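Local coordinates for protein putative sulfatase yidJ (Bacteroides fragilis, PDB 2QZU) that probably hydrolyses sulfate esters as a metal-dependent arylsulfatase of the alkaline phosphatase clan, at residues A[54-59]-A[288-293]; A[292-297]-A[306-311]; A[41-46]-A[337-342]. One frame throughout, in Å; residues are numbered along the deposited sequence.

Contact 1 (A[54-59]-A[288-293]); sequences PHLDKL and ENVGRI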
loop_
_atom_site.group_PDB
_atom_site.type_symbol
_atom_site.label_atom_id
_atom_site.label_comp_id
_atom_site.label_asym_id
_atom_site.label_seq_id
_atom_site.Cartn_x
_atom_site.Cartn_y
_atom_site.Cartn_z
ATOM N N PRO A 54 -20.739 11.092 15.702
ATOM C CA PRO A 54 -22.085 11.436 16.169
ATOM C C PRO A 54 -23.004 10.264 16.523
ATOM O O PRO A 54 -23.798 10.359 17.460
ATOM C CB PRO A 54 -22.635 12.296 15.029
ATOM C CG PRO A 54 -21.939 11.738 13.814
ATOM C CD PRO A 54 -20.521 11.562 14.321
ATOM N N HIS A 55 -22.904 9.161 15.790
ATOM C CA HIS A 55 -23.773 8.020 16.063
ATOM C C HIS A 55 -23.371 7.257 17.322
ATOM O O HIS A 55 -24.230 6.803 18.080
ATOM C CB HIS A 55 -23.814 7.112 14.834
ATOM C CG HIS A 55 -24.374 7.790 13.623
ATOM N ND1 HIS A 55 -25.704 8.131 13.512
ATOM C CD2 HIS A 55 -23.772 8.254 12.502
ATOM C CE1 HIS A 55 -25.898 8.778 12.377
ATOM N NE2 HIS A 55 -24.740 8.866 11.745
ATOM N N LEU A 56 -22.070 7.126 17.558
ATOM C CA LEU A 56 -21.609 6.451 18.760
ATOM C C LEU A 56 -21.875 7.351 19.965
ATOM O O LEU A 56 -22.143 6.859 21.061
ATOM C CB LEU A 56 -20.116 6.124 18.659
ATOM C CG LEU A 56 -19.778 5.010 17.666
ATOM C CD1 LEU A 56 -18.272 4.825 17.599
ATOM C CD2 LEU A 56 -20.454 3.716 18.100
ATOM N N ASP A 57 -21.799 8.666 19.767
ATOM C CA ASP A 57 -22.073 9.598 20.862
ATOM C C ASP A 57 -23.537 9.436 21.272
ATOM O O ASP A 57 -23.866 9.439 22.458
ATOM C CB ASP A 57 -21.845 11.056 20.436
ATOM C CG ASP A 57 -20.381 11.394 20.230
ATOM O OD1 ASP A 57 -19.514 10.552 20.546
ATOM O OD2 ASP A 57 -20.101 12.517 19.758
ATOM N N LYS A 58 -24.410 9.311 20.277
ATOM C CA LYS A 58 -25.840 9.139 20.521
ATOM C C LYS A 58 -26.091 7.810 21.235
ATOM O O LYS A 58 -26.855 7.744 22.197
ATOM C CB LYS A 58 -26.606 9.184 19.193
ATOM C CG LYS A 58 -28.114 8.997 19.316
ATOM C CD LYS A 58 -28.765 10.107 20.128
ATOM C CE LYS A 58 -30.276 9.924 20.196
ATOM N NZ LYS A 58 -30.933 10.978 21.019
ATOM N N LEU A 59 -25.436 6.754 20.765
ATOM C CA LEU A 59 -25.582 5.437 21.372
ATOM C C LEU A 59 -25.160 5.503 22.838
ATOM O O LEU A 59 -25.836 4.964 23.715
ATOM C CB LEU A 59 -24.710 4.418 20.633
ATOM C CG LEU A 59 -24.806 2.968 21.102
ATOM C CD1 LEU A 59 -26.219 2.442 20.860
ATOM C CD2 LEU A 59 -23.783 2.133 20.349
ATOM N N GLU A 288 -20.810 6.165 10.934
ATOM C CA GLU A 288 -22.008 6.340 10.125
ATOM C C GLU A 288 -22.713 5.015 9.864
ATOM O O GLU A 288 -23.942 4.939 9.886
ATOM C CB GLU A 288 -21.659 7.024 8.799
ATOM C CG GLU A 288 -22.854 7.203 7.873
ATOM C CD GLU A 288 -22.590 8.200 6.762
ATOM O OE1 GLU A 288 -22.472 9.406 7.060
ATOM O OE2 GLU A 288 -22.498 7.778 5.591
ATOM N N ASN A 289 -21.941 3.962 9.626
ATOM C CA ASN A 289 -22.545 2.667 9.370
ATOM C C ASN A 289 -23.103 2.033 10.641
ATOM O O ASN A 289 -24.064 1.269 10.585
ATOM C CB ASN A 289 -21.543 1.768 8.645
ATOM C CG ASN A 289 -21.403 2.153 7.187
ATOM O OD1 ASN A 289 -22.352 2.011 6.413
ATOM N ND2 ASN A 289 -20.239 2.676 6.810
ATOM N N VAL A 290 -22.515 2.362 11.788
ATOM C CA VAL A 290 -23.036 1.860 13.054
ATOM C C VAL A 290 -24.397 2.544 13.217
ATOM O O VAL A 290 -25.364 1.937 13.675
ATOM C CB VAL A 290 -22.127 2.240 14.245
ATOM C CG1 VAL A 290 -22.857 1.987 15.562
ATOM C CG2 VAL A 290 -20.841 1.415 14.199
ATOM N N GLY A 291 -24.460 3.811 12.818
ATOM C CA GLY A 291 -25.699 4.565 12.904
ATOM C C GLY A 291 -26.804 3.921 12.082
ATOM O O GLY A 291 -27.971 3.918 12.483
ATOM N N ARG A 292 -26.441 3.374 10.925
ATOM C CA ARG A 292 -27.412 2.714 10.056
ATOM C C ARG A 292 -27.995 1.478 10.745
ATOM O O ARG A 292 -29.195 1.209 10.660
ATOM C CB ARG A 292 -26.746 2.296 8.746
ATOM C CG ARG A 292 -26.258 3.449 7.882
ATOM C CD ARG A 292 -25.538 2.900 6.658
ATOM N NE ARG A 292 -26.404 2.028 5.868
ATOM C CZ ARG A 292 -25.963 1.108 5.013
ATOM N NH1 ARG A 292 -24.659 0.929 4.839
ATOM N NH2 ARG A 292 -26.825 0.373 4.322
ATOM N N ILE A 293 -27.138 0.722 11.428
ATOM C CA ILE A 293 -27.585 -0.482 12.132
ATOM C C ILE A 293 -28.519 -0.126 13.285
ATOM O O ILE A 293 -29.563 -0.759 13.472
ATOM C CB ILE A 293 -26.377 -1.285 12.671
ATOM C CG1 ILE A 293 -25.501 -1.745 11.499
ATOM C CG2 ILE A 293 -26.860 -2.492 13.482
ATOM C CD1 ILE A 293 -24.175 -2.376 11.925
#
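The imidazole of His55 lies with one face against the backbone of helix 267-299, and on that face sit Gly291 CA and Glu288 O. Gly291 CA is 3.9 Å from the ring centroid and 30° off the ring normal, which qualifies as a CH-pi contact over the face. On the same side of the ring, but displaced past CD2, lies Glu288 CA, 3.5 Å from His55 CD2, so the ring spans one turn of the partner helix. Its CG is anti to the carbonyl carbon (chi1 -62°), the torsion that sends the ring out across the gap. The absence of a side chain at Gly291 makes room for it: the CA atoms of His55 and Gly291 are 5.1 Å apart. The guanidinium of Arg292 is met at its edge, in its own plane, by Asn289 OD1 of the same helix, 3.0 Å from NH1; Glu202 O and Ser206 OG of helix 200-213 give that group further partners.

The rest of the contact is apolar: Leu56 runs roughly perpendicular to Val290, and Leu56 CD2 meets Val290 CG1 at 3.9 Å. The Glu288 carboxylate does not touch the imidazole, OE1 standing 5.2 Å from His55 NE2; OE2 is hydrogen-bonded to Tyr242 OH. Immediately before Glu288, the Asp287 carboxylate accepts bonds from the backbone N of His55 (at OD2) and of Leu56 (at OD1), tying the start of helix 54-61 to the long helix.

Short-segment axes approach to 8.3 Å at 47°, a spacing consistent with the absence of a side chain at Gly291. Leu56 and Leu59 reach strand 338-341, and Asn289 and Ile293 reach strand 222-228: these are helices layered over the central mixed sheet of the alpha/beta sulfatase fold.

Contact 2 (A[292-297]-A[306-311]); sequences RIIEAL and TIVVFT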
loop_
_atom_site.group_PDB
_atom_site.type_symbol
_atom_site.label_atom_id
_atom_site.label_comp_id
_atom_site.label_asym_id
_atom_site.label_seq_id
_atom_site.Cartn_x
_atom_site.Cartn_y
_atom_site.Cartn_z
ATOM N N ARG A 292 -26.441 3.374 10.925
ATOM C CA ARG A 292 -27.412 2.714 10.056
ATOM C C ARG A 292 -27.995 1.478 10.745
ATOM O O ARG A 292 -29.195 1.209 10.660
ATOM C CB ARG A 292 -26.746 2.296 8.746
ATOM C CG ARG A 292 -26.258 3.449 7.882
ATOM C CD ARG A 292 -25.538 2.900 6.658
ATOM N NE ARG A 292 -26.404 2.028 5.868
ATOM C CZ ARG A 292 -25.963 1.108 5.013
ATOM N NH1 ARG A 292 -24.659 0.929 4.839
ATOM N NH2 ARG A 292 -26.825 0.373 4.322
ATOM N N ILE A 293 -27.138 0.722 11.428
ATOM C CA ILE A 293 -27.585 -0.482 12.132
ATOM C C ILE A 293 -28.519 -0.126 13.285
ATOM O O ILE A 293 -29.563 -0.759 13.472
ATOM C CB ILE A 293 -26.377 -1.285 12.671
ATOM C CG1 ILE A 293 -25.501 -1.745 11.499
ATOM C CG2 ILE A 293 -26.860 -2.492 13.482
ATOM C CD1 ILE A 293 -24.175 -2.376 11.925
ATOM N N ILE A 294 -28.151 0.892 14.056
ATOM C CA ILE A 294 -28.973 1.321 15.178
ATOM C C ILE A 294 -30.342 1.761 14.669
ATOM O O ILE A 294 -31.369 1.429 15.259
ATOM C CB ILE A 294 -28.322 2.499 15.935
ATOM C CG1 ILE A 294 -26.978 2.065 16.521
ATOM C CG2 ILE A 294 -29.253 2.992 17.037
ATOM C CD1 ILE A 294 -27.049 0.835 17.398
ATOM N N GLU A 295 -30.351 2.498 13.561
ATOM C CA GLU A 295 -31.602 2.977 12.981
ATOM C C GLU A 295 -32.503 1.814 12.580
ATOM O O GLU A 295 -33.722 1.887 12.732
ATOM C CB GLU A 295 -31.327 3.860 11.760
ATOM C CG GLU A 295 -32.574 4.492 11.167
ATOM C CD GLU A 295 -32.268 5.399 9.990
ATOM O OE1 GLU A 295 -31.485 6.356 10.163
ATOM O OE2 GLU A 295 -32.813 5.157 8.891
ATOM N N ALA A 296 -31.903 0.744 12.067
ATOM C CA ALA A 296 -32.667 -0.432 11.663
ATOM C C ALA A 296 -33.302 -1.064 12.897
ATOM O O ALA A 296 -34.455 -1.501 12.860
ATOM C CB ALA A 296 -31.763 -1.438 10.960
ATOM N N LEU A 297 -32.547 -1.113 13.992
ATOM C CA LEU A 297 -33.061 -1.673 15.236
ATOM C C LEU A 297 -34.259 -0.855 15.719
ATOM O O LEU A 297 -35.287 -1.416 16.088
ATOM C CB LEU A 297 -31.969 -1.682 16.314
ATOM C CG LEU A 297 -30.849 -2.710 16.129
ATOM C CD1 LEU A 297 -29.789 -2.501 17.203
ATOM C CD2 LEU A 297 -31.427 -4.129 16.213
ATOM N N THR A 306 -32.816 -5.005 23.339
ATOM C CA THR A 306 -31.648 -5.596 22.716
ATOM C C THR A 306 -30.430 -4.973 23.366
ATOM O O THR A 306 -30.387 -3.765 23.592
ATOM C CB THR A 306 -31.585 -5.288 21.208
ATOM O OG1 THR A 306 -32.664 -5.946 20.535
ATOM C CG2 THR A 306 -30.250 -5.758 20.619
ATOM N N ILE A 307 -29.453 -5.802 23.701
ATOM C CA ILE A 307 -28.225 -5.283 24.275
ATOM C C ILE A 307 -27.347 -4.979 23.070
ATOM O O ILE A 307 -27.030 -5.874 22.289
ATOM C CB ILE A 307 -27.515 -6.330 25.152
ATOM C CG1 ILE A 307 -28.382 -6.664 26.369
ATOM C CG2 ILE A 307 -26.145 -5.800 25.588
ATOM C CD1 ILE A 307 -27.879 -7.846 27.170
ATOM N N VAL A 308 -26.987 -3.711 22.900
ATOM C CA VAL A 308 -26.127 -3.312 21.795
ATOM C C VAL A 308 -24.771 -2.971 22.391
ATOM O O VAL A 308 -24.678 -2.199 23.345
ATOM C CB VAL A 308 -26.682 -2.078 21.049
ATOM C CG1 VAL A 308 -25.706 -1.640 19.943
ATOM C CG2 VAL A 308 -28.039 -2.409 20.454
ATOM N N VAL A 309 -23.726 -3.573 21.838
ATOM C CA VAL A 309 -22.371 -3.341 22.313
ATOM C C VAL A 309 -21.491 -2.846 21.175
ATOM O O VAL A 309 -21.555 -3.391 20.072
ATOM C CB VAL A 309 -21.719 -4.651 22.834
ATOM C CG1 VAL A 309 -20.313 -4.364 23.344
ATOM C CG2 VAL A 309 -22.576 -5.280 23.912
ATOM N N PHE A 310 -20.706 -1.800 21.424
ATOM C CA PHE A 310 -19.751 -1.332 20.419
ATOM C C PHE A 310 -18.393 -1.389 21.101
ATOM O O PHE A 310 -18.175 -0.730 22.121
ATOM C CB PHE A 310 -19.984 0.107 19.954
ATOM C CG PHE A 310 -18.975 0.556 18.922
ATOM C CD1 PHE A 310 -19.065 0.109 17.609
ATOM C CD2 PHE A 310 -17.882 1.340 19.288
ATOM C CE1 PHE A 310 -18.081 0.425 16.672
ATOM C CE2 PHE A 310 -16.887 1.663 18.356
ATOM C CZ PHE A 310 -16.988 1.202 17.049
ATOM N N THR A 311 -17.483 -2.180 20.550
ATOM C CA THR A 311 -16.168 -2.314 21.152
ATOM C C THR A 311 -15.109 -2.613 20.088
ATOM O O THR A 311 -15.366 -2.478 18.889
ATOM C CB THR A 311 -16.203 -3.425 22.240
ATOM O OG1 THR A 311 -14.978 -3.426 22.982
ATOM C CG2 THR A 311 -16.424 -4.782 21.606
#
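Ile294 and Leu297 of helix 267-299 both rest on Val308, in the helix-on-sheet layer of a beta-alpha-beta crossover: the helix links strand 222-228 to the parallel strand 306-311, with strand 29-35 between them. Along the helix, Arg292 turns to helix 200-213, where it touches Ala205 and Ile209. Ile293 is directed to Ile212 and to Val226 and Met228 of strand 222-228. Ile294 is the first to meet strand 306-311. Its second torsion folds CD1 back (chi2 -55°), and this brings CD1 to 3.8 Å from Val308 CG1, although the CA atoms of Ile294 and Val308 are 8.6 Å apart. One turn on, Leu297 points its CB at the strand and also touches Val31 and Ile212, so its isobutyl group bridges two strands and a helix.

Val308 thus splits its two methyls between two helix residues spaced three apart. The valine has CG1 anti to its own N (chi1 177°), which assigns CG1 to Ile294 and leaves CG2 for the later residue. Leu297 and Val308 pass side by side, their chains pointing opposite ways, and the contact closes where Leu297 CD1 meets Val308 CG2 at 3.7 Å.

Contact 3 (A[41-46]-A[337-342]); sequences DAIGCI and PMILSW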
loop_
_atom_site.group_PDB
_atom_site.type_symbol
_atom_site.label_atom_id
_atom_site.label_comp_id
_atom_site.label_asym_id
_atom_site.label_seq_id
_atom_site.Cartn_x
_atom_site.Cartn_y
_atom_site.Cartn_z
ATOM N N ASP A 41 -9.884 6.186 23.208
ATOM C CA ASP A 41 -10.065 7.633 23.305
ATOM C C ASP A 41 -10.508 8.300 22.010
ATOM O O ASP A 41 -10.759 9.502 21.989
ATOM C CB ASP A 41 -8.787 8.314 23.814
ATOM C CG ASP A 41 -8.493 7.988 25.269
ATOM O OD1 ASP A 41 -9.448 7.675 26.010
ATOM O OD2 ASP A 41 -7.313 8.057 25.672
ATOM N N ALA A 42 -10.617 7.524 20.935
ATOM C CA ALA A 42 -11.032 8.080 19.652
ATOM C C ALA A 42 -12.551 8.101 19.513
ATOM O O ALA A 42 -13.101 7.656 18.508
ATOM C CB ALA A 42 -10.408 7.287 18.505
ATOM N N ILE A 43 -13.220 8.606 20.546
ATOM C CA ILE A 43 -14.673 8.736 20.554
ATOM C C ILE A 43 -14.920 10.210 20.853
ATOM O O ILE A 43 -14.373 10.752 21.814
ATOM C CB ILE A 43 -15.330 7.876 21.660
ATOM C CG1 ILE A 43 -15.044 6.392 21.415
ATOM C CG2 ILE A 43 -16.836 8.111 21.673
ATOM C CD1 ILE A 43 -15.557 5.478 22.521
ATOM N N GLY A 44 -15.735 10.852 20.025
ATOM C CA GLY A 44 -16.008 12.267 20.199
ATOM C C GLY A 44 -16.483 12.725 21.564
ATOM O O GLY A 44 -15.968 13.710 22.103
ATOM N N CYS A 45 -17.456 12.018 22.131
ATOM C CA CYS A 45 -18.005 12.402 23.426
ATOM C C CYS A 45 -17.027 12.317 24.594
ATOM O O CYS A 45 -17.311 12.844 25.670
ATOM C CB CYS A 45 -19.265 11.581 23.736
ATOM S SG CYS A 45 -19.023 9.798 23.824
ATOM N N ILE A 46 -15.884 11.665 24.395
ATOM C CA ILE A 46 -14.889 11.558 25.457
ATOM C C ILE A 46 -14.119 12.878 25.567
ATOM O O ILE A 46 -13.465 13.154 26.574
ATOM C CB ILE A 46 -13.935 10.365 25.204
ATOM C CG1 ILE A 46 -14.724 9.059 25.348
ATOM C CG2 ILE A 46 -12.772 10.388 26.191
ATOM C CD1 ILE A 46 -13.912 7.800 25.128
ATOM N N PRO A 337 -12.751 1.047 22.903
ATOM C CA PRO A 337 -14.057 1.644 23.167
ATOM C C PRO A 337 -14.925 0.530 23.737
ATOM O O PRO A 337 -14.672 -0.653 23.490
ATOM C CB PRO A 337 -14.521 2.087 21.785
ATOM C CG PRO A 337 -13.907 1.067 20.883
ATOM C CD PRO A 337 -12.505 0.946 21.455
HETATM N N MSE A 338 -15.937 0.908 24.501
HETATM C CA MSE A 338 -16.836 -0.060 25.104
HETATM C C MSE A 338 -18.102 0.694 25.468
HETATM O O MSE A 338 -18.211 1.263 26.556
HETATM C CB MSE A 338 -16.188 -0.660 26.358
HETATM C CG MSE A 338 -17.018 -1.682 27.103
HETATM SE SE MSE A 338 -17.156 -3.379 26.195
HETATM C CE MSE A 338 -15.337 -4.038 26.459
ATOM N N ILE A 339 -19.039 0.715 24.527
ATOM C CA ILE A 339 -20.319 1.387 24.699
ATOM C C ILE A 339 -21.401 0.316 24.694
ATOM O O ILE A 339 -21.421 -0.552 23.820
ATOM C CB ILE A 339 -20.587 2.374 23.542
ATOM C CG1 ILE A 339 -19.494 3.443 23.501
ATOM C CG2 ILE A 339 -21.954 3.030 23.717
ATOM C CD1 ILE A 339 -19.592 4.365 22.310
ATOM N N LEU A 340 -22.301 0.375 25.668
ATOM C CA LEU A 340 -23.365 -0.611 25.760
ATOM C C LEU A 340 -24.704 0.051 26.064
ATOM O O LEU A 340 -24.788 0.973 26.878
ATOM C CB LEU A 340 -23.016 -1.634 26.848
ATOM C CG LEU A 340 -23.842 -2.916 26.998
ATOM C CD1 LEU A 340 -23.023 -3.942 27.762
ATOM C CD2 LEU A 340 -25.153 -2.627 27.715
ATOM N N SER A 341 -25.748 -0.414 25.389
ATOM C CA SER A 341 -27.081 0.116 25.613
ATOM C C SER A 341 -28.075 -1.029 25.721
ATOM O O SER A 341 -27.906 -2.080 25.108
ATOM C CB SER A 341 -27.499 1.054 24.472
ATOM O OG SER A 341 -27.684 0.346 23.259
ATOM N N TRP A 342 -29.105 -0.810 26.529
ATOM C CA TRP A 342 -30.181 -1.769 26.747
ATOM C C TRP A 342 -31.230 -0.947 27.488
ATOM O O TRP A 342 -31.391 -1.066 28.705
ATOM C CB TRP A 342 -29.711 -2.947 27.612
ATOM C CG TRP A 342 -30.762 -4.024 27.764
ATOM C CD1 TRP A 342 -31.919 -4.149 27.045
ATOM C CD2 TRP A 342 -30.744 -5.122 28.686
ATOM N NE1 TRP A 342 -32.622 -5.257 27.463
ATOM C CE2 TRP A 342 -31.923 -5.873 28.469
ATOM C CE3 TRP A 342 -29.843 -5.548 29.676
ATOM C CZ2 TRP A 342 -32.227 -7.024 29.205
ATOM C CZ3 TRP A 342 -30.147 -6.695 30.406
ATOM C CH2 TRP A 342 -31.330 -7.419 30.165
#
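Ile43 reaches across to Pro337 and Ile339, and its atoms do so unequally. CB is still remote, 5.8 Å from Pro337 CB. There the chain forks. The CG2 branch turns to helix 54-61, where it packs on the carboxylate of Asp57, while on the other branch Ile43 CG1 is 4.3 Å from Pro337 CB, so the approach tightens from CB through CG1 to CD1. CG1 stands anti to the carbonyl carbon (chi1 -62°), and CD1 then continues in an extended chain (chi2 175°), so the ethyl arm projects at full length. It carries the contact with its last atom: Ile43 CD1 lies 3.6 Å from Pro337 CB and 4.2 Å from Pro337 CA. The same methyl meets Ile339 CD1 at 4.2 Å, the looser of its two side-chain neighbours. One terminal carbon thus touches both, the two partners lying in directions about a right angle apart. The Ile43 chain meets Pro337 at a slant, and no hydrogen bond joins the segments. All three touching side chains are buried.

Two short turns flank Ile43. Ala42 is the centre of an inverse gamma turn, with a weak bond from Ile43 N to Asp41 O at 3.0 Å. Beyond it, the bond from Ile46 N to Ile43 O (3.1 Å) spans the 3-10 segment 44-46. The Asp41 carboxylate forms a salt bridge with Arg335, two residues ahead of Pro337.

On the strand side, Pro337 also touches Tyr38 and Ser312. Strand 338-341 runs antiparallel to both its sheet neighbours, 306-311 and 64-66; through Ile43 the loop after strand 29-35 packs on Pro337 and Ile339, while helix 54-61 covers Ile339 through Leu59 and Ala60.

How the contacts relate
Contacts 1 and 2 follow one another on helix 267-299, their centres about 8 Å apart. Phe310 joins them, its CE2 3.5 Å from Leu56 CD1 and its CE1 3.8 Å from Val290 CG2. Contact 3, centred about 10 Å from contact 1, meets it through a probable hydrogen bond from Cys45 N to Asp57 OD1 (3.0 Å). Contacts 2 and 3 share the sheet, with Phe310 N 2.8 Å from Ile339 O and Thr311 OG1 2.8 Å from Pro337 O. As in related sulfatases, loops after strands 29-35 and 306-311 probably contribute to the metal site; Ser76, the predicted formylglycine position, is unmodified here.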